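Long-range contact in cellulase CEL9M (Clostridium cellulolyticum, PDB 1IA6), which probably hydrolyses internal beta-1,4-glucosidic linkages in cellulose and related beta-glucans, as a family 9 glycoside hydrolase: residues A[207-219]-A[227-239]. Numbering follows the deposited sequence.
With CA (calcium ion), chain B.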
loop_
_atom_site.group_PDB
_atom_site.type_symbol
_atom_site.label_atom_id
_atom_site.label_comp_id
_atom_site.label_asym_id
_atom_site.label_seq_id
_atom_site.Cartn_x
_atom_site.Cartn_y
_atom_site.Cartn_z
ATOM N N THR A 207 -6.746 -3.140 14.582
ATOM C CA THR A 207 -6.702 -3.985 15.767
ATOM C C THR A 207 -5.359 -4.012 16.488
ATOM O O THR A 207 -5.268 -4.535 17.599
ATOM C CB THR A 207 -7.043 -5.440 15.405
ATOM O OG1 THR A 207 -6.034 -5.962 14.530
ATOM C CG2 THR A 207 -8.392 -5.514 14.706
ATOM N N SER A 208 -4.321 -3.451 15.876
ATOM C CA SER A 208 -2.999 -3.494 16.493
ATOM C C SER A 208 -2.131 -2.292 16.163
ATOM O O SER A 208 -2.212 -1.753 15.063
ATOM C CB SER A 208 -2.275 -4.748 16.016
ATOM O OG SER A 208 -2.124 -4.696 14.604
ATOM N N PHE A 209 -1.286 -1.885 17.109
ATOM C CA PHE A 209 -0.385 -0.764 16.863
ATOM C C PHE A 209 1.061 -1.084 17.250
ATOM O O PHE A 209 1.988 -0.409 16.810
ATOM C CB PHE A 209 -0.875 0.502 17.584
ATOM C CG PHE A 209 -0.877 0.398 19.081
ATOM C CD1 PHE A 209 0.303 0.526 19.804
ATOM C CD2 PHE A 209 -2.065 0.168 19.769
ATOM C CE1 PHE A 209 0.302 0.428 21.192
ATOM C CE2 PHE A 209 -2.075 0.066 21.158
ATOM C CZ PHE A 209 -0.890 0.196 21.868
ATOM N N GLY A 210 1.254 -2.122 18.058
ATOM C CA GLY A 210 2.599 -2.498 18.465
ATOM C C GLY A 210 3.449 -2.890 17.268
ATOM O O GLY A 210 4.656 -2.645 17.231
ATOM N N ASP A 211 2.810 -3.508 16.283
ATOM C CA ASP A 211 3.496 -3.920 15.067
ATOM C C ASP A 211 3.983 -2.687 14.302
ATOM O O ASP A 211 5.121 -2.638 13.834
ATOM C CB ASP A 211 2.550 -4.761 14.191
ATOM C CG ASP A 211 1.207 -4.078 13.939
ATOM O OD1 ASP A 211 0.642 -3.477 14.877
ATOM O OD2 ASP A 211 0.701 -4.159 12.801
ATOM N N ASP A 212 3.119 -1.685 14.188
ATOM C CA ASP A 212 3.469 -0.464 13.475
ATOM C C ASP A 212 4.571 0.328 14.180
ATOM O O ASP A 212 5.496 0.825 13.535
ATOM C CB ASP A 212 2.208 0.381 13.294
ATOM C CG ASP A 212 1.122 -0.381 12.566
ATOM O OD1 ASP A 212 1.200 -0.494 11.325
ATOM O OD2 ASP A 212 0.207 -0.899 13.239
ATOM N N LEU A 213 4.480 0.447 15.501
ATOM C CA LEU A 213 5.505 1.168 16.249
ATOM C C LEU A 213 6.871 0.514 16.063
ATOM O O LEU A 213 7.874 1.198 15.859
ATOM C CB LEU A 213 5.163 1.202 17.741
ATOM C CG LEU A 213 4.121 2.228 18.189
ATOM C CD1 LEU A 213 3.746 1.967 19.640
ATOM C CD2 LEU A 213 4.679 3.638 18.029
ATOM N N ALA A 214 6.905 -0.815 16.140
ATOM C CA ALA A 214 8.151 -1.562 15.987
ATOM C C ALA A 214 8.710 -1.345 14.587
ATOM O O ALA A 214 9.899 -1.092 14.411
ATOM C CB ALA A 214 7.902 -3.044 16.228
ATOM N N TRP A 215 7.836 -1.455 13.595
ATOM C CA TRP A 215 8.198 -1.258 12.196
ATOM C C TRP A 215 8.789 0.140 11.970
ATOM O O TRP A 215 9.864 0.278 11.382
ATOM C CB TRP A 215 6.938 -1.488 11.343
ATOM C CG TRP A 215 6.962 -1.013 9.921
ATOM C CD1 TRP A 215 6.263 0.045 9.404
ATOM C CD2 TRP A 215 7.615 -1.640 8.806
ATOM N NE1 TRP A 215 6.431 0.107 8.041
ATOM C CE2 TRP A 215 7.255 -0.913 7.648
ATOM C CE3 TRP A 215 8.464 -2.747 8.674
ATOM C CZ2 TRP A 215 7.716 -1.258 6.372
ATOM C CZ3 TRP A 215 8.922 -3.089 7.402
ATOM C CH2 TRP A 215 8.544 -2.346 6.269
ATOM N N ALA A 216 8.099 1.172 12.448
ATOM C CA ALA A 216 8.577 2.542 12.291
ATOM C C ALA A 216 9.915 2.732 12.998
ATOM O O ALA A 216 10.796 3.434 12.503
ATOM C CB ALA A 216 7.548 3.524 12.847
ATOM N N ALA A 217 10.060 2.092 14.154
ATOM C CA ALA A 217 11.285 2.185 14.936
ATOM C C ALA A 217 12.485 1.586 14.203
ATOM O O ALA A 217 13.583 2.138 14.261
ATOM C CB ALA A 217 11.093 1.494 16.289
ATOM N N THR A 218 12.287 0.467 13.507
ATOM C CA THR A 218 13.406 -0.144 12.795
ATOM C C THR A 218 13.914 0.770 11.681
ATOM O O THR A 218 15.112 0.803 11.403
ATOM C CB THR A 218 13.052 -1.531 12.190
ATOM O OG1 THR A 218 12.088 -1.382 11.143
ATOM C CG2 THR A 218 12.503 -2.462 13.268
ATOM N N TRP A 219 13.017 1.519 11.048
ATOM C CA TRP A 219 13.441 2.420 9.982
ATOM C C TRP A 219 14.176 3.632 10.544
ATOM O O TRP A 219 15.154 4.096 9.959
ATOM C CB TRP A 219 12.244 2.847 9.127
ATOM C CG TRP A 219 11.805 1.734 8.231
ATOM C CD1 TRP A 219 10.641 1.024 8.308
ATOM C CD2 TRP A 219 12.574 1.133 7.182
ATOM N NE1 TRP A 219 10.641 0.013 7.375
ATOM C CE2 TRP A 219 11.817 0.057 6.671
ATOM C CE3 TRP A 219 13.836 1.398 6.626
ATOM C CZ2 TRP A 219 12.278 -0.759 5.629
ATOM C CZ3 TRP A 219 14.296 0.586 5.591
ATOM C CH2 TRP A 219 13.516 -0.481 5.104
ATOM N N SER A 227 20.623 3.354 18.489
ATOM C CA SER A 227 20.159 2.105 19.096
ATOM C C SER A 227 18.886 2.177 19.929
ATOM O O SER A 227 18.180 1.178 20.066
ATOM C CB SER A 227 21.267 1.506 19.971
ATOM O OG SER A 227 22.375 1.115 19.190
ATOM N N THR A 228 18.600 3.341 20.503
ATOM C CA THR A 228 17.412 3.496 21.331
ATOM C C THR A 228 16.145 3.082 20.597
ATOM O O THR A 228 15.204 2.584 21.210
ATOM C CB THR A 228 17.246 4.952 21.808
ATOM O OG1 THR A 228 17.236 5.828 20.676
ATOM C CG2 THR A 228 18.389 5.338 22.733
ATOM N N TYR A 229 16.120 3.287 19.284
ATOM C CA TYR A 229 14.946 2.917 18.503
ATOM C C TYR A 229 14.734 1.409 18.490
ATOM O O TYR A 229 13.597 0.938 18.453
ATOM C CB TYR A 229 15.075 3.438 17.071
ATOM C CG TYR A 229 14.886 4.934 16.963
ATOM C CD1 TYR A 229 13.654 5.521 17.261
ATOM C CD2 TYR A 229 15.935 5.764 16.571
ATOM C CE1 TYR A 229 13.472 6.894 17.173
ATOM C CE2 TYR A 229 15.765 7.143 16.478
ATOM C CZ TYR A 229 14.529 7.700 16.780
ATOM O OH TYR A 229 14.346 9.058 16.683
ATOM N N ILE A 230 15.822 0.645 18.517
ATOM C CA ILE A 230 15.693 -0.809 18.512
ATOM C C ILE A 230 15.251 -1.273 19.896
ATOM O O ILE A 230 14.527 -2.257 20.028
ATOM C CB ILE A 230 17.019 -1.497 18.102
ATOM C CG1 ILE A 230 17.400 -1.074 16.679
ATOM C CG2 ILE A 230 16.876 -3.016 18.176
ATOM C CD1 ILE A 230 16.325 -1.342 15.618
ATOM N N THR A 231 15.680 -0.557 20.929
ATOM C CA THR A 231 15.275 -0.901 22.282
ATOM C C THR A 231 13.750 -0.749 22.333
ATOM O O THR A 231 13.058 -1.593 22.899
ATOM C CB THR A 231 15.943 0.031 23.323
ATOM O OG1 THR A 231 17.367 -0.126 23.258
ATOM C CG2 THR A 231 15.472 -0.304 24.728
ATOM N N ASP A 232 13.234 0.318 21.721
ATOM C CA ASP A 232 11.788 0.558 21.680
ATOM C C ASP A 232 11.100 -0.547 20.885
ATOM O O ASP A 232 10.108 -1.126 21.327
ATOM C CB ASP A 232 11.451 1.884 20.982
ATOM C CG ASP A 232 11.750 3.103 21.829
ATOM O OD1 ASP A 232 12.012 2.957 23.039
ATOM O OD2 ASP A 232 11.704 4.221 21.268
ATOM N N ALA A 233 11.631 -0.819 19.698
ATOM C CA ALA A 233 11.062 -1.824 18.810
ATOM C C ALA A 233 10.872 -3.191 19.449
ATOM O O ALA A 233 9.811 -3.803 19.306
ATOM C CB ALA A 233 11.912 -1.951 17.555
ATOM N N GLU A 234 11.885 -3.676 20.157
ATOM C CA GLU A 234 11.778 -4.986 20.782
ATOM C C GLU A 234 10.686 -5.033 21.842
ATOM O O GLU A 234 10.103 -6.085 22.101
ATOM C CB GLU A 234 13.123 -5.397 21.383
ATOM C CG GLU A 234 14.235 -5.478 20.347
ATOM C CD GLU A 234 15.297 -6.490 20.710
ATOM O OE1 GLU A 234 14.992 -7.702 20.689
ATOM O OE2 GLU A 234 16.435 -6.076 21.021
ATOM N N GLN A 235 10.405 -3.885 22.445
ATOM C CA GLN A 235 9.378 -3.793 23.468
ATOM C C GLN A 235 7.981 -3.692 22.844
ATOM O O GLN A 235 7.048 -4.358 23.285
ATOM C CB GLN A 235 9.649 -2.574 24.351
ATOM C CG GLN A 235 8.623 -2.339 25.439
ATOM C CD GLN A 235 8.868 -1.041 26.186
ATOM O OE1 GLN A 235 7.959 -0.223 26.343
ATOM N NE2 GLN A 235 10.098 -0.846 26.652
ATOM N N PHE A 236 7.845 -2.875 21.804
ATOM C CA PHE A 236 6.549 -2.695 21.155
ATOM C C PHE A 236 6.029 -3.910 20.400
ATOM O O PHE A 236 4.828 -4.176 20.393
ATOM C CB PHE A 236 6.592 -1.503 20.194
ATOM C CG PHE A 236 6.854 -0.189 20.866
ATOM C CD1 PHE A 236 6.253 0.121 22.082
ATOM C CD2 PHE A 236 7.690 0.752 20.274
ATOM C CE1 PHE A 236 6.481 1.351 22.697
ATOM C CE2 PHE A 236 7.922 1.984 20.881
ATOM C CZ PHE A 236 7.317 2.282 22.093
ATOM N N ILE A 237 6.921 -4.663 19.770
ATOM C CA ILE A 237 6.469 -5.816 19.004
ATOM C C ILE A 237 5.910 -6.934 19.888
ATOM O O ILE A 237 5.203 -7.815 19.399
ATOM C CB ILE A 237 7.601 -6.372 18.110
ATOM C CG1 ILE A 237 7.008 -7.300 17.047
ATOM C CG2 ILE A 237 8.633 -7.109 18.963
ATOM C CD1 ILE A 237 7.978 -7.695 15.957
ATOM N N THR A 238 6.217 -6.883 21.184
ATOM C CA THR A 238 5.741 -7.895 22.124
ATOM C C THR A 238 4.528 -7.450 22.934
ATOM O O THR A 238 4.098 -8.159 23.839
ATOM C CB THR A 238 6.839 -8.317 23.113
ATOM O OG1 THR A 238 7.207 -7.194 23.911
ATOM C CG2 THR A 238 8.058 -8.839 22.375
ATOM N N LEU A 239 3.979 -6.282 22.613
ATOM C CA LEU A 239 2.812 -5.769 23.335
ATOM C C LEU A 239 1.570 -6.602 23.026
ATOM O O LEU A 239 1.181 -6.751 21.863
ATOM C CB LEU A 239 2.542 -4.309 22.962
ATOM C CG LEU A 239 3.496 -3.219 23.455
ATOM C CD1 LEU A 239 3.063 -1.877 22.878
ATOM C CD2 LEU A 239 3.491 -3.170 24.979
HETATM CA CA CA B . -1.307 -2.742 13.037
HETATM O O HOH W 1 -0.856 -2.165 10.719
HETATM O O HOH W 2 -3.249 -1.471 12.460
#
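The carbonyl oxygen of Phe236 has two partners: Leu239 N of its own turn hydrogen-bonds to it at 3.2 Å, closing a type I beta turn, and Gly210 CA of the facing helix comes within 3.4 Å of the same O in a CA-H...O contact. Helices 210-219 and 228-236 form an antiparallel hairpin of the alpha/alpha barrel of family 9, the axes of these segments 7.9 Å apart at closest approach, at 160°. Small residues permit that closeness. With no side chain, Gly210 lets the Phe236 carbonyl sit against its backbone; further along, Ala214 CB packs on Ile237 CB, and Ala217 CB reaches Tyr229 O at 3.4 Å and Ala233 CB at 3.8 Å. Leu213 puts CG beside its backbone N (chi1 -79°), which carries CD1 over the Phe236 ring, 3.9 Å from the centroid and 10° off the normal, while its CB touches ring atom CD2. Tyr188 and Lys192 of helix 174-193 also pack on Phe236. Helix 210-219 begins at a calcium site: Ser208 gives O and OG, Asp211 both carboxylate oxygens, Asp257 its carbonyl O, and two waters join. Asp212 binds the ion through OD2 at 2.4 Å, and its OD1 accepts a 2.7 Å hydrogen bond from a calcium-bound water.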